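Beta-glucosidase (Pseudoalteromonas sp., PDB 3F95) probably hydrolyses beta-glucosidic bonds in beta-glucans when whole, this chain being only its extra C-terminal domain, a beta-sandwich. Local coordinates at residues A[10-15]-A[52-57]; A[88-93]-A[163-168]. All blocks are in the same frame, centred on the assembly; numbering follows the deposited sequence. Where two conformers were deposited one is given.

Contact 1: residues A[10-15]-A[52-57]; sequences FVRSLA and LSYQED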
ATOM      1  N   PHE A  10      -7.235   5.637   2.404  1.00 14.12           N
ATOM      2  CA  PHE A  10      -7.090   5.305   3.814  1.00 13.90           C
ATOM      3  C   PHE A  10      -6.436   6.458   4.544  1.00 14.51           C
ATOM      4  O   PHE A  10      -5.220   6.526   4.647  1.00 13.67           O
ATOM      5  CB  PHE A  10      -6.323   3.991   4.071  1.00 14.03           C
ATOM      6  CG  PHE A  10      -6.183   3.660   5.538  1.00 14.87           C
ATOM      7  CD1 PHE A  10      -7.227   3.022   6.232  1.00 16.60           C
ATOM      8  CD2 PHE A  10      -5.032   4.010   6.243  1.00 15.68           C
ATOM      9  CE1 PHE A  10      -7.103   2.741   7.612  1.00 18.50           C
ATOM     10  CE2 PHE A  10      -4.913   3.748   7.620  1.00 16.91           C
ATOM     11  CZ  PHE A  10      -5.949   3.112   8.300  1.00 16.65           C
ATOM     12  N   VAL A  11      -7.263   7.374   5.025  1.00 15.29           N
ATOM     13  CA  VAL A  11      -6.771   8.507   5.810  1.00 15.47           C
ATOM     14  C   VAL A  11      -7.481   8.446   7.160  1.00 15.88           C
ATOM     15  O   VAL A  11      -8.619   8.934   7.337  1.00 15.74           O
ATOM     16  CB  VAL A  11      -6.940   9.909   5.097  1.00 15.60           C
ATOM     17  CG1 VAL A  11      -6.262  11.007   5.954  1.00 16.66           C
ATOM     18  CG2 VAL A  11      -6.323   9.898   3.665  1.00 14.28           C
ATOM     19  N   ARG A  12      -6.778   7.829   8.103  1.00 15.80           N
ATOM     20  CA  ARG A  12      -7.265   7.498   9.436  1.00 16.88           C
ATOM     21  C   ARG A  12      -8.268   6.334   9.478  1.00 18.04           C
ATOM     22  O   ARG A  12      -8.326   5.630  10.483  1.00 20.24           O
ATOM     23  CB  ARG A  12      -7.858   8.707  10.156  1.00 17.28           C
ATOM     24  CG  ARG A  12      -6.884   9.883  10.288  1.00 17.44           C
ATOM     25  CD  ARG A  12      -7.427  10.907  11.297  1.00 15.94           C
ATOM     26  NE  ARG A  12      -7.540  10.366  12.656  1.00 17.40           N
ATOM     27  CZ  ARG A  12      -8.053  11.041  13.689  1.00 18.63           C
ATOM     28  NH1 ARG A  12      -8.485  12.309  13.535  1.00 16.27           N
ATOM     29  NH2 ARG A  12      -8.108  10.480  14.881  1.00 15.35           N
ATOM     30  N   SER A  13      -9.034   6.152   8.412  1.00 18.02           N
ATOM     31  CA  SER A  13      -9.943   5.017   8.263  1.00 18.54           C
ATOM     32  C   SER A  13     -10.141   4.728   6.783  1.00 18.21           C
ATOM     33  O   SER A  13      -9.889   5.593   5.936  1.00 16.84           O
ATOM     34  CB  SER A  13     -11.282   5.342   8.906  1.00 20.24           C
ATOM     35  OG  SER A  13     -11.904   6.377   8.185  1.00 25.59           O
ATOM     36  N   LEU A  14     -10.566   3.503   6.473  1.00 17.46           N
ATOM     37  CA  LEU A  14     -10.839   3.081   5.100  1.00 17.12           C
ATOM     38  C   LEU A  14     -11.946   3.940   4.526  1.00 18.35           C
ATOM     39  O   LEU A  14     -12.968   4.168   5.188  1.00 18.16           O
ATOM     40  CB  LEU A  14     -11.284   1.603   5.082  1.00 16.50           C
ATOM     41  CG  LEU A  14     -10.136   0.624   5.363  1.00 15.49           C
ATOM     42  CD1 LEU A  14     -10.639  -0.791   5.707  1.00 18.06           C
ATOM     43  CD2 LEU A  14      -9.230   0.553   4.166  1.00 14.60           C
ATOM     44  N   ALA A  15     -11.737   4.428   3.309  1.00 18.29           N
ATOM     45  CA  ALA A  15     -12.770   5.148   2.578  1.00 19.45           C
ATOM     46  C   ALA A  15     -13.858   4.131   2.216  1.00 20.63           C
ATOM     47  O   ALA A  15     -13.631   2.916   2.256  1.00 18.15           O
ATOM     48  CB  ALA A  15     -12.170   5.780   1.313  1.00 19.58           C
ATOM     49  N   LEU A  52       0.555   7.351  14.231  1.00 18.50           N
ATOM     50  CA  LEU A  52       1.429   8.298  13.577  1.00 19.17           C
ATOM     51  C   LEU A  52       1.104   9.725  14.037  1.00 19.51           C
ATOM     52  O   LEU A  52       1.879  10.319  14.772  1.00 19.57           O
ATOM     53  CB  LEU A  52       1.341   8.152  12.073  1.00 18.79           C
ATOM     54  CG  LEU A  52       2.199   9.103  11.223  1.00 22.39           C
ATOM     55  CD1 LEU A  52       3.666   9.115  11.707  1.00 22.24           C
ATOM     56  CD2 LEU A  52       2.119   8.702   9.775  1.00 21.14           C
ATOM     57  N   SER A  53      -0.030  10.257  13.594  1.00 19.53           N
ATOM     58  CA  SER A  53      -0.460  11.598  13.988  1.00 20.27           C
ATOM     59  C   SER A  53      -1.544  11.534  15.055  1.00 20.21           C
ATOM     60  O   SER A  53      -1.730  12.493  15.812  1.00 19.69           O
ATOM     61  CB  SER A  53      -0.954  12.378  12.767  1.00 20.59           C
ATOM     62  OG  SER A  53       0.115  12.680  11.888  1.00 23.99           O
ATOM     63  N   TYR A  54      -2.243  10.392  15.123  1.00 19.30           N
ATOM     64  CA  TYR A  54      -3.369  10.162  16.048  1.00 20.00           C
ATOM     65  C   TYR A  54      -3.270   8.729  16.550  1.00 20.30           C
ATOM     66  O   TYR A  54      -2.430   7.959  16.034  1.00 22.28           O
ATOM     67  CB  TYR A  54      -4.735  10.371  15.331  1.00 19.34           C
ATOM     68  CG  TYR A  54      -4.834  11.693  14.644  1.00 20.51           C
ATOM     69  CD1 TYR A  54      -5.302  12.822  15.328  1.00 20.67           C
ATOM     70  CD2 TYR A  54      -4.427  11.839  13.310  1.00 21.17           C
ATOM     71  CE1 TYR A  54      -5.348  14.064  14.698  1.00 21.45           C
ATOM     72  CE2 TYR A  54      -4.476  13.050  12.680  1.00 21.28           C
ATOM     73  CZ  TYR A  54      -4.937  14.168  13.375  1.00 20.95           C
ATOM     74  OH  TYR A  54      -4.987  15.359  12.714  1.00 21.63           O
ATOM     75  N   GLN A  55      -4.075   8.353  17.547  1.00 20.19           N
ATOM     76  CA  GLN A  55      -4.185   6.933  17.921  0.50 20.24           C
ATOM     77  C   GLN A  55      -4.757   6.165  16.723  1.00 19.86           C
ATOM     78  O   GLN A  55      -5.754   6.569  16.133  1.00 19.46           O
ATOM     79  CB  GLN A  55      -4.972   6.641  19.244  0.50 20.62           C
ATOM     80  CG  GLN A  55      -5.939   7.725  19.840  0.50 22.23           C
ATOM     81  CD  GLN A  55      -6.899   7.210  20.957  0.50 21.42           C
ATOM     82  OE1 GLN A  55      -8.008   7.748  21.156  0.50 19.49           O
ATOM     83  NE2 GLN A  55      -6.466   6.181  21.691  0.50 23.64           N
ATOM     84  N   GLU A  56      -4.080   5.081  16.353  1.00 18.77           N
ATOM     85  CA  GLU A  56      -4.538   4.158  15.327  1.00 18.40           C
ATOM     86  C   GLU A  56      -4.741   4.701  13.914  1.00 17.20           C
ATOM     87  O   GLU A  56      -5.559   4.142  13.170  1.00 16.50           O
ATOM     88  CB  GLU A  56      -5.799   3.408  15.807  1.00 19.33           C
ATOM     89  CG  GLU A  56      -5.577   2.693  17.149  1.00 24.80           C
ATOM     90  CD  GLU A  56      -6.533   1.533  17.333  1.00 31.82           C
ATOM     91  OE1 GLU A  56      -7.749   1.744  17.173  1.00 34.84           O
ATOM     92  OE2 GLU A  56      -6.077   0.408  17.640  1.00 37.39           O
ATOM     93  N   ASP A  57      -4.006   5.754  13.521  1.00 14.76           N
ATOM     94  CA  ASP A  57      -4.153   6.257  12.149  1.00 15.50           C
ATOM     95  C   ASP A  57      -3.308   5.500  11.116  1.00 14.43           C
ATOM     96  O   ASP A  57      -3.419   5.756   9.922  1.00 15.80           O
ATOM     97  CB  ASP A  57      -3.923   7.777  12.040  1.00 15.29           C
ATOM     98  CG  ASP A  57      -2.515   8.188  12.401  1.00 17.59           C
ATOM     99  OD1 ASP A  57      -1.833   7.428  13.119  1.00 20.27           O
ATOM    100  OD2 ASP A  57      -2.106   9.289  11.985  1.00 18.45           O
TER
HETATM  101  O   HOH W   1      -3.968   7.381   7.908  1.00 15.05           O
HETATM  102  O   HOH W   2      -6.969   7.764  13.657  1.00 18.79           O
HETATM  103  O   HOH W   3      -8.153   3.702  12.275  1.00 21.15           O

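Contact 2: residues A[88-93]-A[163-168]; sequences LELKMR and LAIADV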
ATOM      1  N   LEU A  88      -0.435   8.201  -6.549  1.00 18.57           N
ATOM      2  CA  LEU A  88      -0.874   7.639  -5.276  1.00 18.91           C
ATOM      3  C   LEU A  88       0.128   8.134  -4.237  1.00 17.99           C
ATOM      4  O   LEU A  88       1.333   7.937  -4.403  1.00 18.56           O
ATOM      5  CB  LEU A  88      -0.909   6.101  -5.320  1.00 18.27           C
ATOM      6  CG  LEU A  88      -1.403   5.447  -4.011  1.00 19.19           C
ATOM      7  CD1 LEU A  88      -2.925   5.623  -3.899  1.00 19.32           C
ATOM      8  CD2 LEU A  88      -1.022   3.965  -3.910  1.00 21.36           C
ATOM      9  N   GLU A  89      -0.366   8.789  -3.194  1.00 17.40           N
ATOM     10  CA  GLU A  89       0.488   9.213  -2.093  0.50 17.27           C
ATOM     11  C   GLU A  89       0.195   8.402  -0.845  1.00 17.24           C
ATOM     12  O   GLU A  89      -0.962   8.092  -0.552  1.00 16.05           O
ATOM     13  CB  GLU A  89       0.337  10.711  -1.796  0.50 16.98           C
ATOM     14  CG  GLU A  89       1.195  11.180  -0.614  0.50 17.34           C
ATOM     15  CD  GLU A  89       0.901  12.613  -0.152  0.50 18.06           C
ATOM     16  OE1 GLU A  89       1.260  13.543  -0.884  0.50 18.32           O
ATOM     17  OE2 GLU A  89       0.345  12.804   0.957  0.50 18.90           O
ATOM     18  N   LEU A  90       1.248   8.051  -0.109  1.00 16.33           N
ATOM     19  CA  LEU A  90       1.067   7.344   1.152  1.00 16.22           C
ATOM     20  C   LEU A  90       2.239   7.648   2.066  1.00 15.99           C
ATOM     21  O   LEU A  90       3.289   8.069   1.598  1.00 15.83           O
ATOM     22  CB  LEU A  90       0.960   5.823   0.923  1.00 16.98           C
ATOM     23  CG  LEU A  90       2.225   5.071   0.433  1.00 17.58           C
ATOM     24  CD1 LEU A  90       2.119   3.551   0.687  1.00 22.56           C
ATOM     25  CD2 LEU A  90       2.496   5.311  -1.011  1.00 21.21           C
ATOM     26  N   LYS A  91       2.061   7.466   3.364  1.00 15.24           N
ATOM     27  CA  LYS A  91       3.212   7.461   4.256  1.00 15.50           C
ATOM     28  C   LYS A  91       3.563   5.997   4.550  1.00 15.10           C
ATOM     29  O   LYS A  91       2.673   5.154   4.706  1.00 14.86           O
ATOM     30  CB  LYS A  91       2.918   8.238   5.542  1.00 15.58           C
ATOM     31  CG  LYS A  91       2.571   9.726   5.260  1.00 17.11           C
ATOM     32  CD  LYS A  91       2.292  10.495   6.547  1.00 17.59           C
ATOM     33  CE  LYS A  91       2.001  11.990   6.243  1.00 19.58           C
ATOM     34  NZ  LYS A  91       0.729  12.109   5.462  1.00 20.34           N
ATOM     35  N   MET A  92       4.854   5.699   4.572  1.00 14.78           N
ATOM     36  CA  MET A  92       5.317   4.327   4.852  1.00 14.57           C
ATOM     37  C   MET A  92       6.525   4.388   5.773  1.00 14.03           C
ATOM     38  O   MET A  92       7.324   5.342   5.694  1.00 12.84           O
ATOM     39  CB  MET A  92       5.669   3.624   3.547  1.00 14.06           C
ATOM     40  CG  MET A  92       6.124   2.164   3.716  1.00 15.47           C
ATOM     41  SD  MET A  92       6.663   1.378   2.207  1.00 16.87           S
ATOM     42  CE  MET A  92       5.085   1.157   1.383  1.00 17.63           C
ATOM     43  N   ARG A  93       6.662   3.389   6.653  1.00 13.08           N
ATOM     44  CA  ARG A  93       7.866   3.199   7.448  0.50 12.19           C
ATOM     45  C   ARG A  93       8.249   1.726   7.278  1.00 14.21           C
ATOM     46  O   ARG A  93       7.404   0.841   7.480  1.00 14.40           O
ATOM     47  CB  ARG A  93       7.563   3.491   8.919  0.50 11.44           C
ATOM     48  CG  ARG A  93       8.710   3.209   9.878  0.50 11.16           C
ATOM     49  CD  ARG A  93       8.308   3.522  11.322  0.50 11.65           C
ATOM     50  NE  ARG A  93       7.269   2.582  11.762  0.50 13.37           N
ATOM     51  CZ  ARG A  93       6.543   2.685  12.872  0.50 15.72           C
ATOM     52  NH1 ARG A  93       6.714   3.704  13.708  0.50 16.34           N
ATOM     53  NH2 ARG A  93       5.630   1.757  13.147  0.50 14.41           N
ATOM     54  N   LEU A 163       6.527  -3.385   7.879  1.00 12.12           N
ATOM     55  CA  LEU A 163       6.342  -1.991   7.526  1.00 12.55           C
ATOM     56  C   LEU A 163       5.007  -1.515   8.049  1.00 13.02           C
ATOM     57  O   LEU A 163       4.213  -2.302   8.537  1.00 12.64           O
ATOM     58  CB  LEU A 163       6.439  -1.786   6.008  1.00 12.12           C
ATOM     59  CG  LEU A 163       5.486  -2.580   5.082  1.00 13.19           C
ATOM     60  CD1 LEU A 163       4.025  -2.146   5.141  1.00 14.10           C
ATOM     61  CD2 LEU A 163       6.009  -2.566   3.651  1.00 12.57           C
ATOM     62  N   ALA A 164       4.785  -0.214   7.938  1.00 13.04           N
ATOM     63  CA  ALA A 164       3.508   0.369   8.325  1.00 13.23           C
ATOM     64  C   ALA A 164       3.137   1.387   7.274  1.00 13.42           C
ATOM     65  O   ALA A 164       4.011   1.940   6.616  1.00 12.63           O
ATOM     66  CB  ALA A 164       3.605   1.004   9.658  1.00 14.08           C
ATOM     67  N   ILE A 165       1.835   1.613   7.114  1.00 12.60           N
ATOM     68  CA  ILE A 165       1.296   2.487   6.072  1.00 14.05           C
ATOM     69  C   ILE A 165       0.284   3.426   6.732  1.00 13.42           C
ATOM     70  O   ILE A 165      -0.414   3.023   7.647  1.00 13.57           O
ATOM     71  CB  ILE A 165       0.603   1.626   4.982  1.00 14.87           C
ATOM     72  CG1 ILE A 165       1.657   0.837   4.181  1.00 17.58           C
ATOM     73  CG2 ILE A 165      -0.206   2.495   4.010  1.00 18.46           C
ATOM     74  CD1 ILE A 165       1.065  -0.389   3.478  1.00 20.08           C
ATOM     75  N   ALA A 166       0.217   4.670   6.262  1.00 13.15           N
ATOM     76  CA  ALA A 166      -0.800   5.612   6.697  1.00 13.31           C
ATOM     77  C   ALA A 166      -1.106   6.604   5.582  1.00 13.24           C
ATOM     78  O   ALA A 166      -0.309   6.773   4.669  1.00 12.88           O
ATOM     79  CB  ALA A 166      -0.328   6.358   7.927  1.00 13.15           C
ATOM     80  N   ASP A 167      -2.256   7.266   5.683  1.00 13.87           N
ATOM     81  CA  ASP A 167      -2.528   8.484   4.918  1.00 14.64           C
ATOM     82  C   ASP A 167      -2.405   8.235   3.413  1.00 14.52           C
ATOM     83  O   ASP A 167      -1.604   8.890   2.684  1.00 16.35           O
ATOM     84  CB  ASP A 167      -1.574   9.616   5.362  1.00 15.46           C
ATOM     85  CG  ASP A 167      -1.861  10.152   6.775  1.00 18.62           C
ATOM     86  OD1 ASP A 167      -2.832   9.743   7.462  1.00 22.66           O
ATOM     87  OD2 ASP A 167      -1.086  11.038   7.207  1.00 21.42           O
ATOM     88  N   VAL A 168      -3.166   7.258   2.932  1.00 14.01           N
ATOM     89  CA  VAL A 168      -3.098   6.848   1.536  1.00 14.29           C
ATOM     90  C   VAL A 168      -4.153   7.589   0.757  1.00 14.86           C
ATOM     91  O   VAL A 168      -5.351   7.520   1.089  1.00 14.82           O
ATOM     92  CB  VAL A 168      -3.346   5.320   1.360  1.00 15.27           C
ATOM     93  CG1 VAL A 168      -3.141   4.916  -0.068  1.00 13.74           C
ATOM     94  CG2 VAL A 168      -2.378   4.524   2.232  1.00 12.61           C
TER
HETATM   95  O   HOH W   4       0.444  11.031   2.840  1.00 22.25           O
HETATM   96  O   HOH W   5      -2.131  11.211   1.192  1.00 33.39           O

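Contact 1: residues A[10-15]-A[52-57]
The guanidinium of Arg12 lies flat on the ring of Tyr54, with centres 3.7 Å apart and planes tilted by only 10°. CZ of Arg12 sits 3.4 Å from CG of Tyr54, while NH1 is over the middle of the ring and NH2 reaches back to CB. This is at once a stack and a cation-pi contact. The bend at chi3 (63°) of the otherwise extended arginine turns its head onto the ring. Nearer the backbone, CG of Arg12 packs at 4.0 Å against CB of Asp57, and CE2 of Phe10 approaches the Asp57 carbonyl oxygen. No direct hydrogen bond joins the two segments; three waters bridge them. One accepts from Arg12 NE (2.8 Å) and donates to Gln55 O, a second links Arg12 N to Asp57 O, and a third Arg12 O to Glu56 O.

Segment 52-57 joins the paired antiparallel strands 45-50 and 58-63; 10-15 follows strand 6-8. Tyr54 to Asp57 forms a type II beta turn. The Asp57 carboxylate takes the backbone N-H groups just before it, Leu52 N at the syn lone pair of OD1 (2.6 Å) and Ser53 N on the syn side of OD2 (2.8 Å), 21° out of plane. Phe10 meets Trp20 edge-to-face. The guanidinium N-H groups lie in its plane, directed away from the ring, so NE can donate to water while the face stacks, which suits an exposed join.

Contact 2: residues A[88-93]-A[163-168]
Lys91 and Ala166 form an antiparallel hydrogen-bonded pair, Lys91 N giving to Ala166 O (2.8 Å) and Ala166 N to Lys91 O (2.9 Å). Arg93 and Ala164 repeat the pattern, and between them Met92 and Ile165 make a non-hydrogen-bonded pair. CA-H...O contacts fill in along the ladder, among them Leu90 CA to Asp167 O at 3.4 Å.

The charged contact is a salt bridge. Lys91 NZ meets Asp167 OD2 at 2.7 Å from the side of its anti lone pair, and also gives a hydrogen bond to a water. The lysine chain runs extended until chi4 (65°) bends the amine in toward the carboxylate. With an alanine here, Asp167 would probably lose its cationic mate and the water its amine donor.

These are neighbouring strands in one sheet of a beta-sandwich, and Asp167 with Val168 forms a G1 beta bulge facing Phe10; Asp167 adopts left-handed backbone angles (58/56°), which aspartate tolerates better than a beta-branched residue.

Apolar contacts gather on the face of Met92 and Ile165. There Leu90 CB touches Val168 CG2 (3.8 Å), Leu88 CD1 meets Val168 CG1 (3.9 Å), and Leu90 CD1 lies 4.2 Å from Ile165 CG2. Leu88 also reaches Val106 and Met107 on strand 102-108 of the other sheet, as bulky aliphatic groups suit an interior. On the reverse face NH2 of Arg93 comes within 4.1 Å of CB of Ala164, whose small methyl leaves room for it, and both residues touch Trp131.

In the fold
Contact 1 closes before contact 2 opens along the chain, and their centres lie 10 Å apart. Both lie on the mixed sheet, contact 2 within it and contact 1 in loops that run on from its strands. Strand 161-171 pairs with strand 87-94 in contact 2, and with strands 6-8 and 58-63, which adjoin the loops of contact 1. The two contacts touch: Phe10 O is 2.8 Å from Val168 N, a probable hydrogen bond at the bulge, and Leu52 CD2 packs at 3.7 Å on Lys91 CD. Contact 2 is a buried join, whereas contact 1 brings together loops nearer the surface, so early and late parts of this C-terminal domain meet around one strand.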